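Local coordinates for protein beta-agarase D (Zobellia galactanivorans, PDB 4ASM) that hydrolyses the beta-1,4-linkages of agarose at random along the chain, with retention of the anomeric configuration, through its family 16 glycoside hydrolase catalytic domain, at residues V139-S144 / K219-G224; M164-G169 / S181-S186. All coordinates share one frame; numbering follows the deposited sequence.

Interaction 1: V139-S144 / K219-G224; sequences VKVMNS and KTIRIG
Val139 pairs with Ile221 as an antiparallel hydrogen-bonded pair where strands 133-140 and 220-229 meet. Val139 N donates a hydrogen bond to Ile221 O at 2.8 Å, and Ile221 N returns a bond to Val139 O at 2.9 Å. Past the end of its strand, Val141 N still reaches Lys219 O at 3.0 Å, with a more bent N-H...O angle of 144°. Lys140 and Thr220 form the adjoining non-hydrogen-bonded pair. Here the strands approach closely, and Thr220 CA lies 3.2 Å from Val139 O in a CA-H...O contact.

From CB of Ile221, CG1 turns between the backbone N and the carbonyl carbon (chi1 63°), which sets it 3.8 Å from Val139 O and beside Val139 CG1. The chain then runs on extended, and its tip, CD1, meets Val141 CG2 at 4.1 Å. Val139 CG1 also touches Ile223 CG2, so one methyl bridges two isoleucines on the same side of the strand. Met164 and Ile183 pack on this apolar side. On the other face, Thr220 CG2 rests against Lys140 CB at 3.6 Å, while the extended lysine chain carries its amine away.

The pairing belongs to the beta-sandwich of the GH16 domain. Its chemistry is divided: backbone bonds fix the register, branched aliphatic groups bury one face, and the lysine-threonine face is left more exposed.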
ATOM      1  N   VAL A 139      -5.410   7.850   8.691  1.00  5.96           N
ATOM      2  CA  VAL A 139      -4.747   8.628   7.647  1.00  6.00           C
ATOM      3  C   VAL A 139      -5.730   9.498   6.873  1.00  5.70           C
ATOM      4  O   VAL A 139      -6.821   9.032   6.545  1.00  5.57           O
ATOM      5  CB  VAL A 139      -3.977   7.683   6.683  1.00  6.50           C
ATOM      6  CG1 VAL A 139      -4.885   6.563   6.125  1.00  7.03           C
ATOM      7  CG2 VAL A 139      -3.287   8.473   5.573  1.00  6.75           C
ATOM      8  N   LYS A 140      -5.350  10.757   6.624  1.00  5.88           N
ATOM      9  CA  LYS A 140      -6.091  11.597   5.706  1.00  6.92           C
ATOM     10  C   LYS A 140      -5.483  11.388   4.330  1.00  6.33           C
ATOM     11  O   LYS A 140      -4.382  11.884   4.039  1.00  6.69           O
ATOM     12  CB  LYS A 140      -5.992  13.059   6.101  1.00  7.73           C
ATOM     13  CG  LYS A 140      -6.869  13.974   5.242  1.00  8.64           C
ATOM     14  CD  LYS A 140      -6.762  15.409   5.687  1.00 13.13           C
ATOM     15  CE  LYS A 140      -7.734  16.300   4.933  1.00 17.64           C
ATOM     16  NZ  LYS A 140      -7.591  17.730   5.367  1.00 21.64           N
ATOM     17  N   VAL A 141      -6.219  10.663   3.488  1.00  6.65           N
ATOM     18  CA  VAL A 141      -5.773  10.395   2.118  1.00  6.37           C
ATOM     19  C   VAL A 141      -5.556  11.727   1.392  1.00  6.72           C
ATOM     20  O   VAL A 141      -6.381  12.640   1.516  1.00  6.23           O
ATOM     21  CB  VAL A 141      -6.835   9.544   1.383  1.00  6.11           C
ATOM     22  CG1 VAL A 141      -6.444   9.294  -0.073  1.00  6.92           C
ATOM     23  CG2 VAL A 141      -7.082   8.221   2.148  1.00  6.66           C
ATOM     24  N   MET A 142      -4.472  11.859   0.627  1.00  6.55           N
ATOM     25  CA  MET A 142      -4.244  13.101  -0.106  1.00  7.78           C
ATOM     26  C   MET A 142      -5.325  13.356  -1.137  1.00  6.93           C
ATOM     27  O   MET A 142      -5.660  12.466  -1.926  1.00  6.72           O
ATOM     28  CB  MET A 142      -2.917  13.098  -0.828  1.00  8.30           C
ATOM     29  CG  MET A 142      -1.740  13.084   0.053  1.00  9.88           C
ATOM     30  SD  MET A 142      -0.235  13.425  -0.916  1.00 12.73           S
ATOM     31  CE  MET A 142      -0.317  11.982  -1.982  1.00 15.06           C
ATOM     32  N   ASN A 143      -5.808  14.598  -1.159  1.00  7.36           N
ATOM     33  CA  ASN A 143      -6.710  15.057  -2.209  1.00  7.26           C
ATOM     34  C   ASN A 143      -5.913  15.393  -3.479  1.00  6.78           C
ATOM     35  O   ASN A 143      -5.833  16.545  -3.917  1.00  7.02           O
ATOM     36  CB  ASN A 143      -7.518  16.267  -1.736  1.00  7.39           C
ATOM     37  CG  ASN A 143      -8.623  16.602  -2.695  1.00  9.71           C
ATOM     38  OD1 ASN A 143      -9.117  15.727  -3.409  1.00 11.14           O
ATOM     39  ND2 ASN A 143      -8.996  17.867  -2.748  1.00 14.16           N
ATOM     40  N   SER A 144      -5.308  14.352  -4.041  1.00  7.06           N
ATOM     41  CA  SER A 144      -4.331  14.448  -5.127  1.00  6.77           C
ATOM     42  C   SER A 144      -4.457  13.213  -5.984  1.00  6.38           C
ATOM     43  O   SER A 144      -4.883  12.169  -5.509  1.00  6.62           O
ATOM     44  CB  SER A 144      -2.916  14.457  -4.550  1.00  6.64           C
ATOM     45  OG  SER A 144      -1.932  14.592  -5.553  1.00  7.70           O
ATOM     46  N   LYS A 219     -10.454  12.571   2.787  1.00  7.97           N
ATOM     47  CA  LYS A 219     -11.144  11.852   3.871  1.00  8.55           C
ATOM     48  C   LYS A 219     -10.111  11.261   4.817  1.00  8.52           C
ATOM     49  O   LYS A 219      -9.049  10.785   4.372  1.00  8.14           O
ATOM     50  CB  LYS A 219     -12.024  10.720   3.323  1.00  9.46           C
ATOM     51  CG  LYS A 219     -13.228  11.197   2.544  1.00 13.64           C
ATOM     52  CD  LYS A 219     -14.112  10.025   2.128  1.00 19.31           C
ATOM     53  CE  LYS A 219     -15.587  10.362   2.258  1.00 24.36           C
ATOM     54  NZ  LYS A 219     -16.062  10.132   3.660  1.00 27.33           N
ATOM     55  N   THR A 220     -10.401  11.293   6.120  1.00  8.93           N
ATOM     56  CA  THR A 220      -9.578  10.519   7.036  1.00  9.32           C
ATOM     57  C   THR A 220     -10.252   9.208   7.396  1.00  9.11           C
ATOM     58  O   THR A 220     -11.430   9.156   7.806  1.00 10.61           O
ATOM     59  CB  THR A 220      -8.830  11.288   8.185  1.00 12.55           C
ATOM     60  OG1 THR A 220      -8.931  10.659   9.482  1.00 15.23           O
ATOM     61  CG2 THR A 220      -8.995  12.760   8.128  1.00  7.06           C
ATOM     62  N   ILE A 221      -9.488   8.153   7.174  1.00  7.60           N
ATOM     63  CA  ILE A 221      -9.965   6.795   7.311  1.00  7.35           C
ATOM     64  C   ILE A 221      -9.022   6.039   8.245  1.00  6.52           C
ATOM     65  O   ILE A 221      -7.876   6.463   8.476  1.00  7.15           O
ATOM     66  CB  ILE A 221     -10.039   6.071   5.939  1.00  7.54           C
ATOM     67  CG1 ILE A 221      -8.659   5.929   5.288  1.00  5.81           C
ATOM     68  CG2 ILE A 221     -10.987   6.807   4.963  1.00  8.83           C
ATOM     69  CD1 ILE A 221      -8.702   4.994   4.032  1.00  6.76           C
ATOM     70  N   ARG A 222      -9.498   4.920   8.782  1.00  6.55           N
ATOM     71  CA  ARG A 222      -8.614   3.920   9.371  1.00  7.52           C
ATOM     72  C   ARG A 222      -8.501   2.785   8.375  1.00  7.09           C
ATOM     73  O   ARG A 222      -9.513   2.311   7.844  1.00  8.15           O
ATOM     74  CB  ARG A 222      -9.193   3.373  10.673  1.00  8.28           C
ATOM     75  CG  ARG A 222      -9.168   4.353  11.800  1.00 10.72           C
ATOM     76  CD  ARG A 222      -9.463   3.595  13.069  1.00 13.28           C
ATOM     77  NE  ARG A 222     -10.866   3.209  13.223  1.00 14.98           N
ATOM     78  CZ  ARG A 222     -11.320   1.973  13.472  1.00 14.32           C
ATOM     79  NH1 ARG A 222     -10.523   0.903  13.561  1.00 14.32           N
ATOM     80  NH2 ARG A 222     -12.623   1.810  13.647  1.00 15.54           N
ATOM     81  N   ILE A 223      -7.284   2.354   8.094  1.00  5.86           N
ATOM     82  CA  ILE A 223      -7.096   1.247   7.146  1.00  5.84           C
ATOM     83  C   ILE A 223      -5.985   0.343   7.675  1.00  5.46           C
ATOM     84  O   ILE A 223      -4.951   0.826   8.139  1.00  5.68           O
ATOM     85  CB  ILE A 223      -6.845   1.761   5.706  1.00  5.34           C
ATOM     86  CG1 ILE A 223      -6.735   0.602   4.699  1.00  5.94           C
ATOM     87  CG2 ILE A 223      -5.638   2.694   5.645  1.00  5.68           C
ATOM     88  CD1 ILE A 223      -6.922   1.081   3.253  1.00  6.25           C
ATOM     89  N   GLY A 224      -6.200  -0.956   7.575  1.00  5.55           N
ATOM     90  CA  GLY A 224      -5.231  -1.902   8.135  1.00  5.27           C
ATOM     91  C   GLY A 224      -5.264  -3.234   7.443  1.00  6.07           C
ATOM     92  O   GLY A 224      -6.227  -3.560   6.752  1.00  5.61           O
TER

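Interaction 2: M164-G169 / S181-S186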
ATOM      1  N   MET A 164      -2.482   0.368   2.197  1.00  4.82           N
ATOM      2  CA  MET A 164      -3.248   1.277   1.352  1.00  5.70           C
ATOM      3  C   MET A 164      -2.433   1.691   0.128  1.00  5.49           C
ATOM      4  O   MET A 164      -1.261   2.061   0.246  1.00  5.11           O
ATOM      5  CB  MET A 164      -3.625   2.523   2.140  1.00  5.76           C
ATOM      6  CG  MET A 164      -4.352   3.585   1.286  1.00  6.63           C
ATOM      7  SD  MET A 164      -4.837   5.060   2.216  1.00  8.67           S
ATOM      8  CE  MET A 164      -3.228   5.736   2.642  1.00  9.52           C
ATOM      9  N   GLU A 165      -3.070   1.641  -1.050  1.00  4.92           N
ATOM     10  CA  GLU A 165      -2.574   2.308  -2.257  1.00  5.43           C
ATOM     11  C   GLU A 165      -3.806   3.008  -2.815  1.00  5.69           C
ATOM     12  O   GLU A 165      -4.751   2.335  -3.273  1.00  5.76           O
ATOM     13  CB  GLU A 165      -2.029   1.295  -3.265  1.00  5.51           C
ATOM     14  CG  GLU A 165      -1.604   1.902  -4.581  1.00  6.38           C
ATOM     15  CD  GLU A 165      -0.902   0.888  -5.451  1.00  8.78           C
ATOM     16  OE1 GLU A 165      -1.530  -0.154  -5.733  1.00  8.36           O
ATOM     17  OE2 GLU A 165       0.273   1.114  -5.841  1.00  9.50           O
ATOM     18  N   CYS A 166      -3.833   4.339  -2.724  1.00  4.73           N
ATOM     19  CA  CYS A 166      -5.031   5.089  -3.070  1.00  4.93           C
ATOM     20  C   CYS A 166      -4.651   6.365  -3.804  1.00  5.37           C
ATOM     21  O   CYS A 166      -3.822   7.119  -3.336  1.00  5.44           O
ATOM     22  CB  CYS A 166      -5.804   5.419  -1.788  1.00  5.22           C
ATOM     23  SG  CYS A 166      -7.370   6.298  -2.114  1.00  6.07           S
ATOM     24  N   TYR A 167      -5.251   6.570  -4.976  1.00  5.20           N
ATOM     25  CA  TYR A 167      -5.081   7.803  -5.752  1.00  5.57           C
ATOM     26  C   TYR A 167      -6.351   8.603  -5.561  1.00  6.63           C
ATOM     27  O   TYR A 167      -7.244   8.602  -6.424  1.00  6.60           O
ATOM     28  CB  TYR A 167      -4.845   7.482  -7.236  1.00  5.73           C
ATOM     29  CG  TYR A 167      -3.925   6.289  -7.427  1.00  5.76           C
ATOM     30  CD1 TYR A 167      -4.408   4.997  -7.291  1.00  5.74           C
ATOM     31  CD2 TYR A 167      -2.598   6.459  -7.785  1.00  6.28           C
ATOM     32  CE1 TYR A 167      -3.593   3.891  -7.446  1.00  8.12           C
ATOM     33  CE2 TYR A 167      -1.750   5.337  -7.950  1.00  6.93           C
ATOM     34  CZ  TYR A 167      -2.278   4.067  -7.779  1.00  6.77           C
ATOM     35  OH  TYR A 167      -1.495   2.925  -7.932  1.00  8.99           O
ATOM     36  N   GLY A 168      -6.433   9.250  -4.396  1.00  6.00           N
ATOM     37  CA  GLY A 168      -7.722   9.658  -3.849  1.00  6.37           C
ATOM     38  C   GLY A 168      -8.395  10.880  -4.424  1.00  5.72           C
ATOM     39  O   GLY A 168      -9.609  11.072  -4.221  1.00  5.17           O
ATOM     40  N   GLY A 169      -7.635  11.724  -5.109  1.00  5.92           N
ATOM     41  CA  GLY A 169      -8.211  12.951  -5.647  1.00  6.85           C
ATOM     42  C   GLY A 169      -8.621  12.776  -7.095  1.00  7.06           C
ATOM     43  O   GLY A 169      -7.875  12.196  -7.892  1.00  7.17           O
ATOM     44  N   SER A 181     -12.481   7.096  -6.422  1.00  5.94           N
ATOM     45  CA  SER A 181     -13.510   6.444  -5.615  1.00  6.15           C
ATOM     46  C   SER A 181     -13.077   5.096  -5.035  1.00  6.47           C
ATOM     47  O   SER A 181     -13.836   4.467  -4.307  1.00  6.87           O
ATOM     48  CB  SER A 181     -14.800   6.250  -6.430  1.00  6.38           C
ATOM     49  OG  SER A 181     -14.535   5.373  -7.493  1.00  9.11           O
ATOM     50  N   LYS A 182     -11.848   4.656  -5.344  1.00  5.66           N
ATOM     51  CA  LYS A 182     -11.416   3.314  -4.945  1.00  6.39           C
ATOM     52  C   LYS A 182     -10.152   3.315  -4.079  1.00  5.49           C
ATOM     53  O   LYS A 182      -9.330   4.249  -4.129  1.00  5.96           O
ATOM     54  CB  LYS A 182     -11.170   2.455  -6.200  1.00  7.38           C
ATOM     55  CG  LYS A 182     -12.418   2.333  -7.112  1.00  9.06           C
ATOM     56  CD  LYS A 182     -13.595   1.644  -6.373  1.00 12.40           C
ATOM     57  CE  LYS A 182     -14.781   1.270  -7.288  1.00 13.27           C
ATOM     58  NZ  LYS A 182     -15.532   2.473  -7.718  1.00 16.19           N
ATOM     59  N   ILE A 183     -10.024   2.267  -3.271  1.00  5.23           N
ATOM     60  CA  ILE A 183      -8.769   1.996  -2.566  1.00  5.25           C
ATOM     61  C   ILE A 183      -8.279   0.670  -3.095  1.00  5.21           C
ATOM     62  O   ILE A 183      -9.008  -0.319  -3.071  1.00  5.49           O
ATOM     63  CB  ILE A 183      -8.925   1.923  -1.018  1.00  4.65           C
ATOM     64  CG1 ILE A 183      -9.612   3.181  -0.469  1.00  6.19           C
ATOM     65  CG2 ILE A 183      -7.535   1.646  -0.343  1.00  5.73           C
ATOM     66  CD1 ILE A 183      -9.860   3.160   1.024  1.00  6.05           C
ATOM     67  N   HIS A 184      -7.057   0.655  -3.623  1.00  4.92           N
ATOM     68  CA  HIS A 184      -6.480  -0.607  -4.068  1.00  4.91           C
ATOM     69  C   HIS A 184      -5.983  -1.418  -2.885  1.00  5.22           C
ATOM     70  O   HIS A 184      -5.080  -0.976  -2.170  1.00  6.51           O
ATOM     71  CB  HIS A 184      -5.354  -0.375  -5.078  1.00  5.39           C
ATOM     72  CG  HIS A 184      -4.974  -1.607  -5.844  1.00  6.94           C
ATOM     73  ND1 HIS A 184      -3.692  -1.821  -6.303  1.00  8.22           N
ATOM     74  CD2 HIS A 184      -5.691  -2.703  -6.196  1.00  8.13           C
ATOM     75  CE1 HIS A 184      -3.647  -2.979  -6.944  1.00  7.75           C
ATOM     76  NE2 HIS A 184      -4.838  -3.540  -6.880  1.00  9.60           N
ATOM     77  N   LEU A 185      -6.600  -2.577  -2.684  1.00  5.09           N
ATOM     78  CA  LEU A 185      -6.258  -3.484  -1.579  1.00  5.39           C
ATOM     79  C   LEU A 185      -5.356  -4.538  -2.215  1.00  5.85           C
ATOM     80  O   LEU A 185      -5.804  -5.336  -3.055  1.00  5.94           O
ATOM     81  CB  LEU A 185      -7.506  -4.103  -0.936  1.00  6.04           C
ATOM     82  CG  LEU A 185      -8.536  -3.061  -0.483  1.00  5.57           C
ATOM     83  CD1 LEU A 185      -9.760  -3.788   0.026  1.00  6.66           C
ATOM     84  CD2 LEU A 185      -7.922  -2.179   0.595  1.00  6.72           C
ATOM     85  N   SER A 186      -4.066  -4.494  -1.877  1.00  6.04           N
ATOM     86  CA  SER A 186      -3.072  -5.102  -2.749  1.00  6.26           C
ATOM     87  C   SER A 186      -1.876  -5.712  -2.019  1.00  6.03           C
ATOM     88  O   SER A 186      -1.720  -5.592  -0.806  1.00  6.02           O
ATOM     89  CB  SER A 186      -2.610  -4.031  -3.746  1.00  6.88           C
ATOM     90  OG  SER A 186      -1.867  -4.561  -4.841  1.00  7.64           O
TER
HETATM   91  O   HOH W   1      -7.397   4.894  -5.911  1.00  5.91           O
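His184 ND1 donates to Glu165 OE1 at 2.8 Å, and the bond is nearly straight, 173° at the hydrogen. The oxygen lies at the ring edge, close to the ring plane, and is met nearly along its C-O axis. Carboxylate and imidazole are only 7° apart in tilt, so the two flat groups lie almost coplanar. Glu165 gets there with CG anti to the backbone N (chi1 175°) and an extended chain, which runs beside the histidine. The backbones add a bond from His184 N to Glu165 O at 2.9 Å. The return bond, Glu165 N to His184 O, is long and weak.

At the other ring nitrogen, His184 NE2 bonds to Pro201 O, and the ring of Trp207 stacks with the imidazole. Ser186 CB lies over one ring face, offset toward the rim. An alanine at His184 would remove the imidazole, which would probably leave Glu165 OE1 without this N-H and the carboxylate freer to turn.

Glu165 is, by similarity, the proton donor of this retaining GH16 enzyme, and strand 159-166 also carries Glu160, the likely nucleophile. Both belong to the active-site strand of the family's beta-sandwich. Past Cys166 the two chains move apart, and a water links them. It accepts from Tyr167 N at 2.9 Å and donates to Lys182 O at 2.7 Å.

Packing continues on the opposite side of the strand from Glu165. Met164 CG meets Ile183 CG2 at 4.1 Å, the two side chains crossing at a slant. Cys166 SG lies 4.2 Å from Ile183 CG1, and the Cys166 side chain also touches Val141 and Trp216.

The centres of interactions 1 and 2 are about 9 Å apart, and interaction 2 is nested within the chain between the two segments of interaction 1. Apolar side chains join them: Ile221 CD1 lies 3.7 Å from Ile183 CD1, and Ile223 CD1 is equally close to Ile183 CG2. At the loop ends, Ser144 O and Gly169 N are 2.8 Å apart, a probable hydrogen bond. Interaction 2 contains the probable proton donor, Glu165, whose side chain is about 6 Å from that of Glu160. Interaction 1 lies further off, the side chain of Ile223 being about 8 Å from that of Glu165. The side chain of Glu165 is about 3 Å from a bound imidazole, probably from crystallisation.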